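Local coordinates for peptidase S8 and S53, subtilisin, kexin, sedolisin (Mycobacterium smegmatis, PDB 4KG7), which is a subtilisin-fold serine protease, the mycosin MycP3, belonging to the ESX-3 type VII secretion system and probably cleaving peptide bonds through a charge-relay triad, at residues P80-V85 with S107-I112; N289-S294 with G299-A304; L305-E308 with L312-L315. One frame throughout, in Å; residues are numbered along the deposited sequence.

In the fold
From the N terminus, the chain first closes contact 1, in which the loop 80-85 between two strands of the large parallel sheet returns against helix 104-113. Some 180 residues on, contact 2 closes a short beta hairpin, 292-293 with 301-306, and contact 3 at once closes a second one, 301-306 with 312-314. The three follow one another in series, without nesting or crossing. Contacts 2 and 3 share the middle strand 301-306 of a small antiparallel three-stranded sheet. Ser292 of contact 2 reaches back to Ser107 of contact 1, tying this sheet to the helix that begins at His104, while Ile290 bonds Leu315, which lies a few residues before Ser319, linking the two hairpins.

Contact 1: P80-V85 with S107-I112; sequences PRLPNV and SVAGLI
Leu82 meets Ala109 and Gly110 where the loop 80-85 turns against helix 107-112, and Arg81 and Asn84 bond to residues at and just beyond the end of that helix. Arg81, just before, sends its guanidinium group away from the helix, forming a salt bridge to Asp119 and giving its NE hydrogen to Gln115 O. Leu82 then points inward. Its CG stands opposite the carbonyl carbon (chi1 -72°), which extends both methyl groups to the helix. CD2 settles over the peptide that joins Ala109 to Gly110, 3.9 Å from Ala109 O and 4.1 Å from Gly110 N, while CD1 reaches Ala109 CB at 4.2 Å. These are ordinary van der Waals contacts, and they suit a branched aliphatic residue: small Ala109 keeps this side of the helix low, and Gly110 presents bare backbone there. After Pro83, Asn84 ND2 donates to Ala113 O, at the end of helix 104-113, and to Ala128 O, before strand 85-90 begins at Val85. The helix starts at His104 of the predicted charge relay, and the Ala109 side chain is about 8 Å from that of Asp73, so the leucine packs behind the probable active site. Leu82 and Ala109 both also touch Leu130 of strand 129-134, while on other sides of the helix Val108 packs on strand 68-73 and Leu111 on helix 318-335.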
# COMPACT_ATOMS: atom_id res chain seq x y z
N PRO A 80 -7.56 12.93 -16.38
CA PRO A 80 -8.03 14.19 -15.79
C PRO A 80 -8.11 14.23 -14.27
O PRO A 80 -8.00 15.31 -13.67
CB PRO A 80 -9.42 14.37 -16.39
CG PRO A 80 -9.45 13.51 -17.58
CD PRO A 80 -8.47 12.40 -17.41
N ARG A 81 -8.28 13.07 -13.64
CA ARG A 81 -8.33 13.04 -12.17
C ARG A 81 -6.97 12.74 -11.56
O ARG A 81 -6.81 12.81 -10.34
CB ARG A 81 -9.36 12.02 -11.72
CG ARG A 81 -10.74 12.23 -12.32
CD ARG A 81 -11.37 13.57 -11.96
NE ARG A 81 -11.90 13.65 -10.60
CZ ARG A 81 -13.13 13.32 -10.22
NH1 ARG A 81 -14.02 12.86 -11.10
NH2 ARG A 81 -13.48 13.44 -8.95
N LEU A 82 -5.99 12.42 -12.41
CA LEU A 82 -4.60 12.20 -11.99
C LEU A 82 -3.64 12.91 -12.94
O LEU A 82 -2.89 12.27 -13.68
CB LEU A 82 -4.28 10.72 -11.93
CG LEU A 82 -4.92 9.96 -10.78
CD1 LEU A 82 -4.92 8.47 -11.08
CD2 LEU A 82 -4.26 10.32 -9.43
N PRO A 83 -3.65 14.25 -12.92
CA PRO A 83 -2.72 15.08 -13.65
C PRO A 83 -1.43 15.30 -12.83
O PRO A 83 -0.51 16.01 -13.27
CB PRO A 83 -3.49 16.39 -13.77
CG PRO A 83 -4.22 16.48 -12.46
CD PRO A 83 -4.60 15.05 -12.13
N ASN A 84 -1.38 14.76 -11.62
CA ASN A 84 -0.32 15.07 -10.67
C ASN A 84 0.62 13.88 -10.48
O ASN A 84 1.08 13.62 -9.35
CB ASN A 84 -0.91 15.52 -9.32
CG ASN A 84 -1.89 14.52 -8.72
OD1 ASN A 84 -2.61 13.82 -9.43
ND2 ASN A 84 -1.96 14.49 -7.38
N VAL A 85 0.89 13.14 -11.58
CA VAL A 85 1.75 11.93 -11.51
C VAL A 85 3.04 12.02 -12.33
O VAL A 85 3.03 12.27 -13.54
CB VAL A 85 1.00 10.67 -11.95
CG1 VAL A 85 1.78 9.42 -11.55
CG2 VAL A 85 -0.41 10.64 -11.39
N SER A 107 -6.06 2.89 -9.18
CA SER A 107 -7.05 2.97 -8.08
C SER A 107 -6.37 3.42 -6.81
O SER A 107 -6.86 4.28 -6.07
CB SER A 107 -7.70 1.60 -7.86
OG SER A 107 -8.46 1.14 -8.96
N VAL A 108 -5.19 2.89 -6.56
CA VAL A 108 -4.42 3.27 -5.37
C VAL A 108 -4.02 4.75 -5.42
O VAL A 108 -4.25 5.51 -4.49
CB VAL A 108 -3.20 2.33 -5.25
CG1 VAL A 108 -2.14 2.90 -4.32
CG2 VAL A 108 -3.62 0.93 -4.78
N ALA A 109 -3.46 5.17 -6.55
CA ALA A 109 -3.05 6.56 -6.74
C ALA A 109 -4.25 7.51 -6.55
O ALA A 109 -4.15 8.58 -5.95
CB ALA A 109 -2.45 6.72 -8.13
N GLY A 110 -5.40 7.11 -7.09
CA GLY A 110 -6.59 7.93 -6.97
C GLY A 110 -7.01 8.18 -5.54
O GLY A 110 -7.38 9.29 -5.15
N LEU A 111 -6.94 7.14 -4.71
CA LEU A 111 -7.31 7.30 -3.31
C LEU A 111 -6.37 8.25 -2.59
O LEU A 111 -6.78 8.99 -1.70
CB LEU A 111 -7.36 5.96 -2.58
CG LEU A 111 -8.50 5.03 -2.98
CD1 LEU A 111 -8.33 3.74 -2.19
CD2 LEU A 111 -9.86 5.64 -2.71
N ILE A 112 -5.08 8.19 -2.95
CA ILE A 112 -4.05 8.98 -2.30
C ILE A 112 -4.18 10.46 -2.67
O ILE A 112 -4.19 11.30 -1.80
CB ILE A 112 -2.63 8.47 -2.61
CG1 ILE A 112 -2.49 7.05 -2.07
CG2 ILE A 112 -1.57 9.42 -2.03
CD1 ILE A 112 -1.21 6.35 -2.50

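Contact 2: N289-S294 with G299-A304; sequences NIVSVS and GGLSNA
Ser302 turns OG between its backbone N and carbonyl carbon (chi1 59°), and Ser294 swings its own OG opposite the backbone N (chi1 179°), leaving Ser294 CB against Ser302 OG at 3.6 Å. Both hydroxyls reach Thr35, at different atoms: Ser302 OG bonds OG1, and Ser294 OG bonds O and also Ala296 N. Water 2 joins Ser302 OG to Val293 O, to which it donates at 2.8 Å. Asn303 turns its amide to Leu38 N, which OD1 accepts, and to Thr41 OG1, reached by ND2, while Asn303 CB lies alongside Val291, 3.8 Å from Val291 CG2.

These groups decorate a beta hairpin. Ser292 and Ser302 form its antiparallel hydrogen-bonded pair: Ser292 N donates to Ser302 O at 3.0 Å and Ser302 N to Ser292 O at 2.8 Å. Nearer the turn, Ser294 N donates to Gly300 O at 2.8 Å. Gly299, just before Gly300, has a positive phi, which by itself favours glycine. At the other end, where the strands part, water 1 donates to both Ile290 O and Asn303 O, and Asn303 with Ala304 makes a classic beta bulge opposite Ser36.

Small Ser292 presses close to helix 104-113, its OG bonding Ser107 O. Bulky Ile290 packs against Leu111 of that helix and against Tyr320 and Tyr324 of helix 318-335.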
# COMPACT_ATOMS: atom_id res chain seq x y z
N ASN A 289 -15.79 -1.83 -0.83
CA ASN A 289 -16.63 -1.01 -1.73
C ASN A 289 -15.92 0.27 -2.16
O ASN A 289 -16.50 1.36 -2.17
CB ASN A 289 -17.96 -0.67 -1.08
CG ASN A 289 -18.71 -1.90 -0.62
OD1 ASN A 289 -19.01 -2.77 -1.44
ND2 ASN A 289 -18.91 -2.05 0.69
N ILE A 290 -14.67 0.10 -2.57
CA ILE A 290 -13.84 1.23 -2.90
C ILE A 290 -14.28 1.85 -4.23
O ILE A 290 -14.62 1.13 -5.18
CB ILE A 290 -12.37 0.76 -2.95
CG1 ILE A 290 -11.90 0.28 -1.55
CG2 ILE A 290 -11.49 1.79 -3.61
CD1 ILE A 290 -11.82 1.34 -0.51
N VAL A 291 -14.28 3.19 -4.29
CA VAL A 291 -14.47 3.97 -5.52
C VAL A 291 -13.22 4.81 -5.71
O VAL A 291 -12.78 5.50 -4.80
CB VAL A 291 -15.68 4.91 -5.41
CG1 VAL A 291 -15.79 5.78 -6.64
CG2 VAL A 291 -16.95 4.09 -5.16
N SER A 292 -12.65 4.73 -6.91
CA SER A 292 -11.48 5.54 -7.21
C SER A 292 -11.40 5.83 -8.71
O SER A 292 -12.41 5.83 -9.41
CB SER A 292 -10.25 4.82 -6.67
OG SER A 292 -9.10 5.64 -6.76
N VAL A 293 -10.22 6.13 -9.18
CA VAL A 293 -10.01 6.55 -10.56
C VAL A 293 -9.72 5.34 -11.45
O VAL A 293 -9.03 4.39 -11.04
CB VAL A 293 -8.84 7.56 -10.59
CG1 VAL A 293 -8.47 7.96 -11.99
CG2 VAL A 293 -9.15 8.78 -9.69
N SER A 294 -10.20 5.39 -12.68
CA SER A 294 -10.01 4.32 -13.63
C SER A 294 -8.79 4.53 -14.51
O SER A 294 -8.45 5.69 -14.81
CB SER A 294 -11.26 4.21 -14.52
OG SER A 294 -11.11 3.19 -15.50
N GLY A 299 -10.51 8.01 -17.95
CA GLY A 299 -10.01 8.31 -16.62
C GLY A 299 -11.03 8.80 -15.61
O GLY A 299 -10.69 9.56 -14.70
N GLY A 300 -12.26 8.31 -15.71
CA GLY A 300 -13.31 8.68 -14.78
C GLY A 300 -13.30 7.78 -13.58
O GLY A 300 -12.31 7.09 -13.30
N LEU A 301 -14.40 7.79 -12.85
CA LEU A 301 -14.53 6.98 -11.64
C LEU A 301 -14.89 5.53 -11.93
O LEU A 301 -15.63 5.23 -12.87
CB LEU A 301 -15.58 7.56 -10.71
CG LEU A 301 -15.39 9.01 -10.26
CD1 LEU A 301 -16.48 9.31 -9.23
CD2 LEU A 301 -14.03 9.22 -9.63
N SER A 302 -14.32 4.63 -11.12
CA SER A 302 -14.64 3.19 -11.21
C SER A 302 -14.68 2.56 -9.84
O SER A 302 -14.18 3.10 -8.85
CB SER A 302 -13.61 2.46 -12.07
OG SER A 302 -12.34 2.65 -11.48
N ASN A 303 -15.31 1.40 -9.77
CA ASN A 303 -15.55 0.73 -8.50
C ASN A 303 -15.68 -0.78 -8.65
O ASN A 303 -16.29 -1.43 -7.82
CB ASN A 303 -16.75 1.35 -7.78
CG ASN A 303 -18.07 1.13 -8.50
OD1 ASN A 303 -18.09 0.70 -9.63
ND2 ASN A 303 -19.16 1.50 -7.86
N ALA A 304 -15.12 -1.33 -9.72
CA ALA A 304 -15.23 -2.77 -9.96
C ALA A 304 -14.13 -3.29 -10.85
O ALA A 304 -13.55 -2.55 -11.63
CB ALA A 304 -16.58 -3.13 -10.56
O HOH W 1 -16.19 -1.06 -5.19
O HOH W 2 -10.58 2.73 -9.32

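Contact 3: L305-E308 with L312-L315; sequences LPSE and LVPL
Leu305 O is gripped twice from the opposite strand of a beta hairpin: Val313 N donates to it at 2.9 Å, and Leu312 brings up its CA-H, with Leu312 CA 3.4 Å from the same oxygen. The reciprocal bond, Leu305 N to Val313 O at 3.0 Å, completes the antiparallel hydrogen-bonded pair. One step on, Pro306 faces Leu312 in a non-hydrogen-bonded pair. A proline suits that position, since its nitrogen carries no hydrogen and the pairing asks for none.

The aliphatic side chains then cushion the two strands. Leu312 reaches across to the partner strand, laying CD2 over the peptide between Leu305 and Pro306, 3.5 Å from Leu305 C. The same methyl also lies near Pro306 CD. On the other face of the hairpin Val313 keeps its two branches close to the partner strand. CG1 stands opposite the carbonyl carbon (chi1 -63°) and comes within 3.4 Å of Ser307 OG, while CG2 leans toward Leu305 O. The serine hydroxyl has a polar partner of its own, so a small residue here both packs on the valine and bonds Arg311 O across the connecting turn.

Toward the protein interior the strand 312-314 leads into buried Leu315, whose backbone O accepts a hydrogen bond from Ile290 N. The hairpin lies close to the predicted charge relay: the side chain of Leu305 is about 6 Å from that of His104, and that of Leu315 about 7 Å from that of Ser319. Both leucines are well suited to this apolar meeting. They cross at about a right angle, with Leu315 CD2 resting 3.6 Å from Leu305 CD1 and touching Leu305 CG as well.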
# COMPACT_ATOMS: atom_id res chain seq x y z
N LEU A 305 -13.91 -4.60 -10.75
CA LEU A 305 -13.04 -5.38 -11.62
C LEU A 305 -13.71 -6.67 -12.00
O LEU A 305 -14.54 -7.16 -11.27
CB LEU A 305 -11.81 -5.83 -10.85
CG LEU A 305 -10.73 -4.81 -10.74
CD1 LEU A 305 -9.81 -5.21 -9.59
CD2 LEU A 305 -9.99 -4.77 -12.06
N PRO A 306 -13.26 -7.28 -13.11
CA PRO A 306 -13.77 -8.57 -13.50
C PRO A 306 -13.26 -9.72 -12.62
O PRO A 306 -12.10 -9.72 -12.23
CB PRO A 306 -13.28 -8.72 -14.96
CG PRO A 306 -12.23 -7.71 -15.16
CD PRO A 306 -12.24 -6.74 -14.03
N SER A 307 -14.15 -10.63 -12.25
CA SER A 307 -13.76 -11.83 -11.52
C SER A 307 -13.99 -13.00 -12.46
O SER A 307 -13.78 -12.86 -13.68
CB SER A 307 -14.57 -11.97 -10.23
OG SER A 307 -15.91 -12.35 -10.50
N GLU A 308 -14.43 -14.13 -11.91
CA GLU A 308 -14.70 -15.32 -12.71
C GLU A 308 -15.75 -15.05 -13.77
O GLU A 308 -16.75 -14.36 -13.52
CB GLU A 308 -15.16 -16.50 -11.82
CG GLU A 308 -14.24 -16.80 -10.63
CD GLU A 308 -12.80 -17.16 -11.02
OE1 GLU A 308 -12.55 -17.44 -12.22
OE2 GLU A 308 -11.92 -17.18 -10.13
N LEU A 312 -18.45 -8.57 -12.83
CA LEU A 312 -17.82 -7.50 -12.06
C LEU A 312 -18.05 -7.69 -10.57
O LEU A 312 -19.11 -8.15 -10.15
CB LEU A 312 -18.34 -6.14 -12.50
CG LEU A 312 -17.89 -5.66 -13.88
CD1 LEU A 312 -18.56 -4.33 -14.17
CD2 LEU A 312 -16.38 -5.51 -13.92
N VAL A 313 -17.02 -7.35 -9.80
CA VAL A 313 -17.07 -7.42 -8.35
C VAL A 313 -16.49 -6.12 -7.80
O VAL A 313 -15.66 -5.48 -8.46
CB VAL A 313 -16.30 -8.63 -7.81
CG1 VAL A 313 -16.94 -9.93 -8.29
CG2 VAL A 313 -14.83 -8.55 -8.19
N PRO A 314 -16.91 -5.74 -6.58
CA PRO A 314 -16.40 -4.48 -6.02
C PRO A 314 -14.90 -4.53 -5.76
O PRO A 314 -14.28 -5.61 -5.69
CB PRO A 314 -17.19 -4.34 -4.70
CG PRO A 314 -18.39 -5.17 -4.88
CD PRO A 314 -17.97 -6.32 -5.74
N LEU A 315 -14.33 -3.35 -5.67
CA LEU A 315 -12.93 -3.20 -5.29
C LEU A 315 -12.84 -3.34 -3.79
O LEU A 315 -13.39 -2.54 -3.05
CB LEU A 315 -12.38 -1.86 -5.75
CG LEU A 315 -12.49 -1.57 -7.25
CD1 LEU A 315 -11.90 -0.20 -7.61
CD2 LEU A 315 -11.80 -2.63 -8.08